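Local coordinates for protein 3-ketosteroid-delta4-5alpha-dehydrogenase (Rhodococcus jostii, PDB 4AT2) that catalyses the flavin-dependent dehydrogenation of 3-ketosteroids between carbons 4 and 5, as part of bacterial steroid catabolism, with FAD as its cofactor, at residues A[207-210]-A[211-215]; A[292-295]-A[296-299]; A[343-346]-A[347-351]; A[406-409]-A[410-413]. One frame throughout, in Å; residues are numbered along the deposited sequence. Where two conformers were deposited one is given.

In the fold
Each contact is a turn within its own helix, and the four differ mainly in what surrounds that helix. Contact 2 (292-299) and contact 3 (343-351) are largely buried, whereas contact 1 (207-215) and contact 4 (406-413) each keep one side exposed. Contacts 1 and 2 lie on the FAD-binding part of the fold, contact 1 against helix 51-62 and contact 2 close to the cofactor. Contact 3 lies nearer the bound steroid, and contact 4 is farthest from the chain's centre. Contacts 2, 3 and 4 all touch the second subunit: contact 2 by packing, contact 3 through paired histidines, contact 4 through lysine and histidine bonds to a carbonyl.

Contact 1 of 4, residues A[207-210]-A[211-215]; sequences PLVE and TAEKL
Thr211 grips the carbonyl of Pro207 twice, its OG1 donating to Pro207 O over 2.8 Å while its own backbone N donates to the same oxygen over 3.0 Å. The two donors come from opposite faces of the carbonyl plane, each tilted about 30° from it. The hydroxyl reaches back because OG1 stands beside the backbone N and opposite the carbonyl carbon (chi1 -61°), where the preceding turn lies within range. Glu210 turns its carboxylate outward, and its part in the contact is mostly backbone: Glu210 O accepts from Lys214 N at 3.1 Å, and the first carbons of the Lys214 side chain run past that oxygen, CB at 3.6 Å. On another side of the helix Val209 meets Glu213, the methyl CG1 lying 3.6 Å from Glu213 OE2, while Glu213 CG rests 3.3 Å from Val209 O. The touch is van der Waals only; Glu213 itself is exposed. Leu208 and Ala212 face helix 51-62, where Leu208 packs on Ile51 and Val54 and Ala212 on Ser57. The result is an amphipathic helix, 202-214, laid against the helix that follows what is probably the glycine-rich turn of a Rossmann-type FAD-binding fold.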
loop_
_atom_site.group_PDB
_atom_site.type_symbol
_atom_site.label_atom_id
_atom_site.label_comp_id
_atom_site.label_asym_id
_atom_site.label_seq_id
_atom_site.Cartn_x
_atom_site.Cartn_y
_atom_site.Cartn_z
ATOM N N PRO A 207 -21.197 20.665 20.526
ATOM C CA PRO A 207 -22.218 21.499 19.861
ATOM C C PRO A 207 -23.033 20.764 18.789
ATOM O O PRO A 207 -24.220 21.044 18.627
ATOM C CB PRO A 207 -21.406 22.628 19.207
ATOM C CG PRO A 207 -20.081 22.617 19.884
ATOM C CD PRO A 207 -19.836 21.213 20.353
ATOM N N LEU A 208 -22.404 19.835 18.073
ATOM C CA LEU A 208 -23.112 19.051 17.051
ATOM C C LEU A 208 -24.139 18.115 17.694
ATOM O O LEU A 208 -25.262 17.973 17.200
ATOM C CB LEU A 208 -22.123 18.272 16.170
ATOM C CG LEU A 208 -21.149 19.116 15.325
ATOM C CD1 LEU A 208 -20.351 18.240 14.368
ATOM C CD2 LEU A 208 -21.860 20.189 14.524
ATOM N N VAL A 209 -23.761 17.504 18.813
ATOM C CA VAL A 209 -24.674 16.637 19.553
ATOM C C VAL A 209 -25.873 17.442 20.067
ATOM O O VAL A 209 -27.022 17.020 19.913
ATOM C CB VAL A 209 -23.946 15.883 20.693
ATOM C CG1 VAL A 209 -24.943 15.236 21.649
ATOM C CG2 VAL A 209 -23.020 14.825 20.100
ATOM N N GLU A 210 -25.600 18.614 20.640
ATOM C CA GLU A 210 -26.662 19.525 21.079
ATOM C C GLU A 210 -27.611 19.859 19.928
ATOM O O GLU A 210 -28.829 19.841 20.094
ATOM C CB GLU A 210 -26.065 20.817 21.638
ATOM C CG GLU A 210 -25.288 20.644 22.934
ATOM C CD GLU A 210 -24.683 21.949 23.427
ATOM O OE1 GLU A 210 -24.266 22.789 22.596
ATOM O OE2 GLU A 210 -24.626 22.140 24.656
ATOM N N THR A 211 -27.039 20.136 18.757
ATOM C CA THR A 211 -27.808 20.449 17.560
ATOM C C THR A 211 -28.696 19.263 17.176
ATOM O O THR A 211 -29.896 19.421 16.948
ATOM C CB THR A 211 -26.876 20.840 16.387
ATOM O OG1 THR A 211 -26.126 22.008 16.747
ATOM C CG2 THR A 211 -27.673 21.128 15.117
ATOM N N ALA A 212 -28.104 18.073 17.132
ATOM C CA ALA A 212 -28.861 16.861 16.794
ATOM C C ALA A 212 -29.988 16.575 17.792
ATOM O O ALA A 212 -31.089 16.195 17.393
ATOM C CB ALA A 212 -27.925 15.667 16.675
ATOM N N GLU A 213 -29.717 16.765 19.080
ATOM C CA GLU A 213 -30.725 16.493 20.108
ATOM C C GLU A 213 -31.919 17.440 19.990
ATOM O O GLU A 213 -33.068 17.010 20.094
ATOM C CB GLU A 213 -30.112 16.531 21.509
ATOM C CG GLU A 213 -29.199 15.341 21.765
ATOM C CD GLU A 213 -28.524 15.354 23.121
ATOM O OE1 GLU A 213 -28.564 16.388 23.818
ATOM O OE2 GLU A 213 -27.932 14.319 23.487
ATOM N N LYS A 214 -31.644 18.716 19.730
ATOM C CA LYS A 214 -32.714 19.698 19.549
ATOM C C LYS A 214 -33.556 19.418 18.311
ATOM O O LYS A 214 -34.728 19.789 18.259
ATOM C CB LYS A 214 -32.158 21.123 19.526
ATOM C CG LYS A 214 -31.923 21.679 20.918
ATOM C CD LYS A 214 -31.237 23.036 20.881
ATOM C CE LYS A 214 -31.186 23.669 22.267
ATOM N NZ LYS A 214 -32.519 24.169 22.721
ATOM N N LEU A 215 -32.965 18.743 17.330
ATOM C CA LEU A 215 -33.681 18.345 16.127
ATOM C C LEU A 215 -34.526 17.087 16.326
ATOM O O LEU A 215 -35.298 16.716 15.439
ATOM C CB LEU A 215 -32.689 18.122 14.974
ATOM C CG LEU A 215 -32.186 19.397 14.299
ATOM C CD1 LEU A 215 -30.870 19.124 13.579
ATOM C CD2 LEU A 215 -33.242 19.905 13.332
#

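Contact 2 of 4, residues A[292-295]-A[296-299]; sequences SILM and AQAL
Gln297 CG stands opposite its carbonyl carbon (chi1 -75°) and the chain runs on extended (chi2 -174°), which carries the amide back along the helix to Ile293 and Leu294. Ile293 turns CG2 away from its own backbone N, and this methyl lies 3.6 Å from Gln297 OE1, the two side chains running alongside each other. Leu294 comes across at a slant, its CD2 3.5 Å from the same Gln297 OE1, which therefore sits against two methyl groups. Nearer the backbone, Gln297 CG passes 3.3 Å from Ile293 O, the oxygen that accepts from Gln297 N at 2.9 Å. Shortening Gln297 to alanine is likely to take the amide off the Ile293 and Leu294 methyls and open a gap beside Leu303 and Val463 of the second subunit. Ala296 N donates to Ser292 O at 3.2 Å. The small side chain of Ala296 packs on Leu258, and Met295 lies near FAD against Val225 and Leu228. Helix 291-297 thus packs on strands 223-230 and 255-258, with Met295 near the cofactor and another side at the dimer interface of this flavoenzyme.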
loop_
_atom_site.group_PDB
_atom_site.type_symbol
_atom_site.label_atom_id
_atom_site.label_comp_id
_atom_site.label_asym_id
_atom_site.label_seq_id
_atom_site.Cartn_x
_atom_site.Cartn_y
_atom_site.Cartn_z
ATOM N N SER A 292 -17.896 -2.481 9.830
ATOM C CA SER A 292 -18.731 -1.863 8.793
ATOM C C SER A 292 -18.133 -1.994 7.397
ATOM O O SER A 292 -18.881 -2.100 6.430
ATOM C CB SER A 292 -19.058 -0.406 9.098
ATOM O OG SER A 292 -17.895 0.378 9.176
ATOM N N ILE A 293 -16.807 -1.994 7.295
ATOM C CA ILE A 293 -16.154 -2.244 6.014
ATOM C C ILE A 293 -16.510 -3.653 5.551
ATOM O O ILE A 293 -16.928 -3.851 4.410
ATOM C CB ILE A 293 -14.615 -2.043 6.087
ATOM C CG1 ILE A 293 -14.296 -0.561 6.330
ATOM C CG2 ILE A 293 -13.979 -2.528 4.789
ATOM C CD1 ILE A 293 -12.874 -0.253 6.772
ATOM N N LEU A 294 -16.363 -4.627 6.442
ATOM C CA LEU A 294 -16.643 -6.025 6.103
ATOM C C LEU A 294 -18.113 -6.267 5.761
ATOM O O LEU A 294 -18.417 -7.001 4.814
ATOM C CB LEU A 294 -16.178 -6.954 7.234
ATOM C CG LEU A 294 -14.680 -6.918 7.606
ATOM C CD1 LEU A 294 -14.416 -7.814 8.810
ATOM C CD2 LEU A 294 -13.770 -7.288 6.428
ATOM N N MET A 295 -19.008 -5.640 6.524
ATOM C CA MET A 295 -20.450 -5.773 6.317
ATOM C C MET A 295 -20.834 -5.317 4.919
ATOM O O MET A 295 -21.695 -5.925 4.270
ATOM C CB MET A 295 -21.209 -4.905 7.321
ATOM C CG MET A 295 -21.240 -5.486 8.717
ATOM S SD MET A 295 -21.873 -4.302 9.928
ATOM C CE MET A 295 -23.221 -3.626 9.033
ATOM N N ALA A 296 -20.195 -4.236 4.480
ATOM C CA ALA A 296 -20.489 -3.660 3.174
ATOM C C ALA A 296 -19.832 -4.493 2.064
ATOM O O ALA A 296 -20.463 -4.751 1.037
ATOM C CB ALA A 296 -20.048 -2.202 3.120
ATOM N N GLN A 297 -18.593 -4.936 2.278
ATOM C CA GLN A 297 -17.929 -5.809 1.306
ATOM C C GLN A 297 -18.766 -7.061 1.030
ATOM O O GLN A 297 -18.769 -7.571 -0.088
ATOM C CB GLN A 297 -16.560 -6.259 1.809
ATOM C CG GLN A 297 -15.451 -5.217 1.755
ATOM C CD GLN A 297 -14.117 -5.829 2.140
ATOM O OE1 GLN A 297 -13.687 -5.741 3.306
ATOM N NE2 GLN A 297 -13.459 -6.490 1.178
ATOM N N ALA A 298 -19.462 -7.563 2.058
ATOM C CA ALA A 298 -20.316 -8.746 1.900
ATOM C C ALA A 298 -21.372 -8.549 0.814
ATOM O O ALA A 298 -21.812 -9.528 0.212
ATOM C CB ALA A 298 -20.970 -9.135 3.226
ATOM N N LEU A 299 -21.744 -7.295 0.557
ATOM C CA LEU A 299 -22.722 -6.929 -0.477
ATOM C C LEU A 299 -22.082 -6.588 -1.823
ATOM O O LEU A 299 -22.787 -6.194 -2.763
ATOM C CB LEU A 299 -23.580 -5.736 -0.024
ATOM C CG LEU A 299 -24.388 -5.911 1.263
ATOM C CD1 LEU A 299 -25.316 -4.713 1.431
ATOM C CD2 LEU A 299 -25.192 -7.188 1.254
#

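Contact 3 of 4, residues A[343-346]-A[347-351]; sequences IGQM and TLFHQ
Ile343 O takes two bonds from Thr347, 2.7 Å from OG1 and 2.9 Å from N, the donors arriving from opposite faces of its carbonyl plane. The Thr347 hydroxyl also bonds Tyr333 OH. Gly344 adds backbone alone, its O accepting from Leu348 N at 2.9 Å. Gln345 lies alongside Phe349 and covers one face of its ring: Gln345 CB makes a CH-pi contact 4.2 Å from the ring centroid, and Gln345 CD comes 3.6 Å from Phe349 CE2, with the amide plane turned 37° from the ring. Gln345 NE2 is bonded to Thr309 O and Gly484 O, which fixes the amide's rotation. A serine in place of Phe349 would probably strip the Gln345 chain of this cover and leave Arg276 without its cation-pi partner. Met346 bends at chi2 (-58°), bringing SD to the edge of the His350 ring, in its plane and 3.7 Å from CD2. His350 N bonds Met346 O at 2.9 Å, and His350 ND1 pairs with ND1 of His350 in the second subunit. Helix 340-350 closes here in a wider, pi-type turn at the dimer interface.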
loop_
_atom_site.group_PDB
_atom_site.type_symbol
_atom_site.label_atom_id
_atom_site.label_comp_id
_atom_site.label_asym_id
_atom_site.label_seq_id
_atom_site.Cartn_x
_atom_site.Cartn_y
_atom_site.Cartn_z
ATOM N N ILE A 343 7.065 13.818 8.564
ATOM C CA ILE A 343 8.310 13.241 9.096
ATOM C C ILE A 343 8.095 11.776 9.509
ATOM O O ILE A 343 8.921 10.903 9.198
ATOM C CB ILE A 343 8.871 14.080 10.272
ATOM C CG1 ILE A 343 9.336 15.454 9.742
ATOM C CG2 ILE A 343 10.024 13.338 10.948
ATOM C CD1 ILE A 343 9.767 16.442 10.812
ATOM N N GLY A 344 6.979 11.512 10.186
ATOM C CA GLY A 344 6.610 10.152 10.603
ATOM C C GLY A 344 6.493 9.211 9.418
ATOM O O GLY A 344 7.077 8.120 9.426
ATOM N N GLN A 345 5.744 9.623 8.392
ATOM C CA GLN A 345 5.589 8.789 7.194
ATOM C C GLN A 345 6.928 8.570 6.498
ATOM O O GLN A 345 7.237 7.454 6.103
ATOM C CB GLN A 345 4.603 9.416 6.202
ATOM C CG GLN A 345 3.142 9.263 6.609
ATOM C CD GLN A 345 2.197 9.490 5.435
ATOM O OE1 GLN A 345 2.572 10.112 4.422
ATOM N NE2 GLN A 345 0.965 8.983 5.561
ATOM N N MET A 346 7.730 9.623 6.343
ATOM C CA MET A 346 9.001 9.437 5.641
ATOM C C MET A 346 9.902 8.473 6.413
ATOM O O MET A 346 10.593 7.631 5.824
ATOM C CB MET A 346 9.721 10.769 5.422
ATOM C CG MET A 346 8.963 11.808 4.615
ATOM S SD MET A 346 8.477 11.293 2.951
ATOM C CE MET A 346 6.766 10.797 3.193
ATOM N N THR A 347 9.886 8.603 7.732
ATOM C CA THR A 347 10.732 7.778 8.594
ATOM C C THR A 347 10.319 6.306 8.535
ATOM O O THR A 347 11.145 5.438 8.263
ATOM C CB THR A 347 10.732 8.303 10.044
ATOM O OG1 THR A 347 11.182 9.669 10.039
ATOM C CG2 THR A 347 11.673 7.462 10.930
ATOM N N LEU A 348 9.040 6.039 8.780
ATOM C CA LEU A 348 8.541 4.669 8.779
ATOM C C LEU A 348 8.568 4.057 7.390
ATOM O O LEU A 348 9.025 2.930 7.222
ATOM C CB LEU A 348 7.111 4.612 9.325
ATOM C CG LEU A 348 6.443 3.229 9.311
ATOM C CD1 LEU A 348 7.195 2.270 10.231
ATOM C CD2 LEU A 348 5.004 3.382 9.765
ATOM N N PHE A 349 8.088 4.805 6.397
ATOM C CA PHE A 349 7.935 4.239 5.055
ATOM C C PHE A 349 9.284 4.055 4.368
ATOM O O PHE A 349 9.529 3.013 3.735
ATOM C CB PHE A 349 7.074 5.130 4.138
ATOM C CG PHE A 349 5.626 5.294 4.558
ATOM C CD1 PHE A 349 5.051 4.547 5.590
ATOM C CD2 PHE A 349 4.827 6.198 3.862
ATOM C CE1 PHE A 349 3.712 4.732 5.928
ATOM C CE2 PHE A 349 3.491 6.393 4.200
ATOM C CZ PHE A 349 2.933 5.654 5.233
ATOM N N HIS A 350 10.148 5.070 4.453
ATOM C CA HIS A 350 11.305 5.132 3.554
ATOM C C HIS A 350 12.652 4.977 4.191
ATOM O O HIS A 350 13.644 4.784 3.471
ATOM C CB HIS A 350 11.265 6.416 2.725
ATOM C CG HIS A 350 9.935 6.657 2.070
ATOM N ND1 HIS A 350 9.308 5.708 1.341
ATOM C CD2 HIS A 350 9.107 7.777 2.052
ATOM C CE1 HIS A 350 8.141 6.192 0.889
ATOM N NE2 HIS A 350 8.018 7.457 1.318
ATOM N N GLN A 351 12.702 5.067 5.525
ATOM C CA GLN A 351 13.976 4.971 6.253
ATOM C C GLN A 351 14.023 3.798 7.231
ATOM O O GLN A 351 14.808 3.810 8.209
ATOM C CB GLN A 351 14.328 6.290 6.975
ATOM C CG GLN A 351 14.238 7.555 6.114
ATOM C CD GLN A 351 15.077 7.518 4.841
ATOM O OE1 GLN A 351 16.165 6.934 4.803
ATOM N NE2 GLN A 351 14.568 8.153 3.787
#

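Contact 4 of 4, residues A[406-409]-A[410-413]; sequences VEVY and NKHA
Helix 401-413 ends at this contact, an amphipathic segment far from the FAD and steroid sites, with one side against loops of its own chain and another against the second subunit. Backbone i to i+4 bonds link the two halves, that of His412 N to Val408 O being weak; among the others are Asn410 N to Val406 O at 2.8 Å and Ala413 N to Tyr409 O at 2.7 Å. Val406 and Asn410 lie side by side: the Val406 methyl CG1 sits 3.7 Å from Asn410 ND2, while Asn410 CB passes 3.2 Å from Val406 O. Asn410 also packs on the loop residue Pro430. The Asn410 amide is turned 54° from the Tyr409 ring, and its OD1 comes to the edge of that ring near CD2. Asn410 OD1 accepts from Ile431 N, a bond that helps fix the rotation of the amide. Tyr409 CG lies opposite its backbone N (chi1 178°), which sends the ring out past Ala413 so that Lys423 can bond the hydroxyl. The methyl of Ala413 covers one face of this ring. On the subunit-facing side, Val408 CG1 runs beside both Lys411 and His412, 4.0 Å from His412 CD2. Lys411 NZ folds back over Val408 through bends at chi3 and chi4, and both NZ and His412 NE2 bond Ala399 O of the second subunit, so one carbonyl draws in two side chains from adjacent positions. The His412 ring meets its own helix edge-on, with Val408 O near the ring plane and 3.3 Å from CD2.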
loop_
_atom_site.group_PDB
_atom_site.type_symbol
_atom_site.label_atom_id
_atom_site.label_comp_id
_atom_site.label_asym_id
_atom_site.label_seq_id
_atom_site.Cartn_x
_atom_site.Cartn_y
_atom_site.Cartn_z
ATOM N N VAL A 406 27.203 16.318 8.180
ATOM C CA VAL A 406 27.239 17.568 8.930
ATOM C C VAL A 406 28.146 18.596 8.240
ATOM O O VAL A 406 27.822 19.791 8.211
ATOM C CB VAL A 406 27.639 17.332 10.407
ATOM C CG1 VAL A 406 27.840 18.658 11.141
ATOM C CG2 VAL A 406 26.581 16.485 11.101
ATOM N N GLU A 407 29.253 18.134 7.665
ATOM C CA GLU A 407 30.170 19.055 6.959
ATOM C C GLU A 407 29.448 19.749 5.794
ATOM O O GLU A 407 29.529 20.976 5.647
ATOM C CB GLU A 407 31.416 18.328 6.447
ATOM C CG GLU A 407 32.458 18.062 7.520
ATOM C CD GLU A 407 33.498 17.037 7.098
ATOM O OE1 GLU A 407 33.574 16.691 5.894
ATOM O OE2 GLU A 407 34.243 16.557 7.989
ATOM N N VAL A 408 28.737 18.967 4.986
ATOM C CA VAL A 408 28.043 19.501 3.804
ATOM C C VAL A 408 26.885 20.394 4.258
ATOM O O VAL A 408 26.708 21.510 3.747
ATOM C CB VAL A 408 27.574 18.366 2.864
ATOM C CG1 VAL A 408 26.710 18.902 1.710
ATOM C CG2 VAL A 408 28.782 17.609 2.324
ATOM N N TYR A 409 26.139 19.938 5.260
ATOM C CA TYR A 409 25.032 20.731 5.780
ATOM C C TYR A 409 25.544 22.073 6.273
ATOM O O TYR A 409 24.976 23.124 5.959
ATOM C CB TYR A 409 24.322 19.998 6.920
ATOM C CG TYR A 409 23.185 20.799 7.519
ATOM C CD1 TYR A 409 21.929 20.809 6.913
ATOM C CD2 TYR A 409 23.370 21.552 8.681
ATOM C CE1 TYR A 409 20.885 21.548 7.452
ATOM C CE2 TYR A 409 22.329 22.288 9.231
ATOM C CZ TYR A 409 21.092 22.276 8.608
ATOM O OH TYR A 409 20.054 23.002 9.134
ATOM N N ASN A 410 26.626 22.031 7.046
ATOM C CA ASN A 410 27.173 23.251 7.624
ATOM C C ASN A 410 27.745 24.209 6.600
ATOM O O ASN A 410 27.649 25.424 6.782
ATOM C CB ASN A 410 28.242 22.932 8.667
ATOM C CG ASN A 410 27.649 22.507 9.991
ATOM O OD1 ASN A 410 26.429 22.442 10.150
ATOM N ND2 ASN A 410 28.524 22.240 10.969
ATOM N N LYS A 411 28.356 23.679 5.541
ATOM C CA LYS A 411 28.920 24.554 4.502
ATOM C C LYS A 411 27.816 25.430 3.904
ATOM O O LYS A 411 27.964 26.652 3.758
ATOM C CB LYS A 411 29.601 23.713 3.411
ATOM C CG LYS A 411 30.142 24.533 2.249
ATOM C CD LYS A 411 30.904 23.657 1.264
ATOM C CE LYS A 411 29.959 22.960 0.302
ATOM N NZ LYS A 411 29.755 21.519 0.633
ATOM N N HIS A 412 26.689 24.808 3.592
ATOM C CA HIS A 412 25.564 25.548 3.023
ATOM C C HIS A 412 24.806 26.313 4.072
ATOM O O HIS A 412 24.325 27.413 3.813
ATOM C CB HIS A 412 24.657 24.614 2.240
ATOM C CG HIS A 412 25.331 24.011 1.035
ATOM N ND1 HIS A 412 25.515 24.698 -0.112
ATOM C CD2 HIS A 412 25.905 22.760 0.843
ATOM C CE1 HIS A 412 26.155 23.915 -1.009
ATOM N NE2 HIS A 412 26.401 22.729 -0.425
ATOM N N ALA A 413 24.723 25.767 5.281
ATOM C CA ALA A 413 23.948 26.432 6.349
ATOM C C ALA A 413 24.576 27.755 6.793
ATOM O O ALA A 413 23.873 28.633 7.296
ATOM C CB ALA A 413 23.777 25.507 7.544
#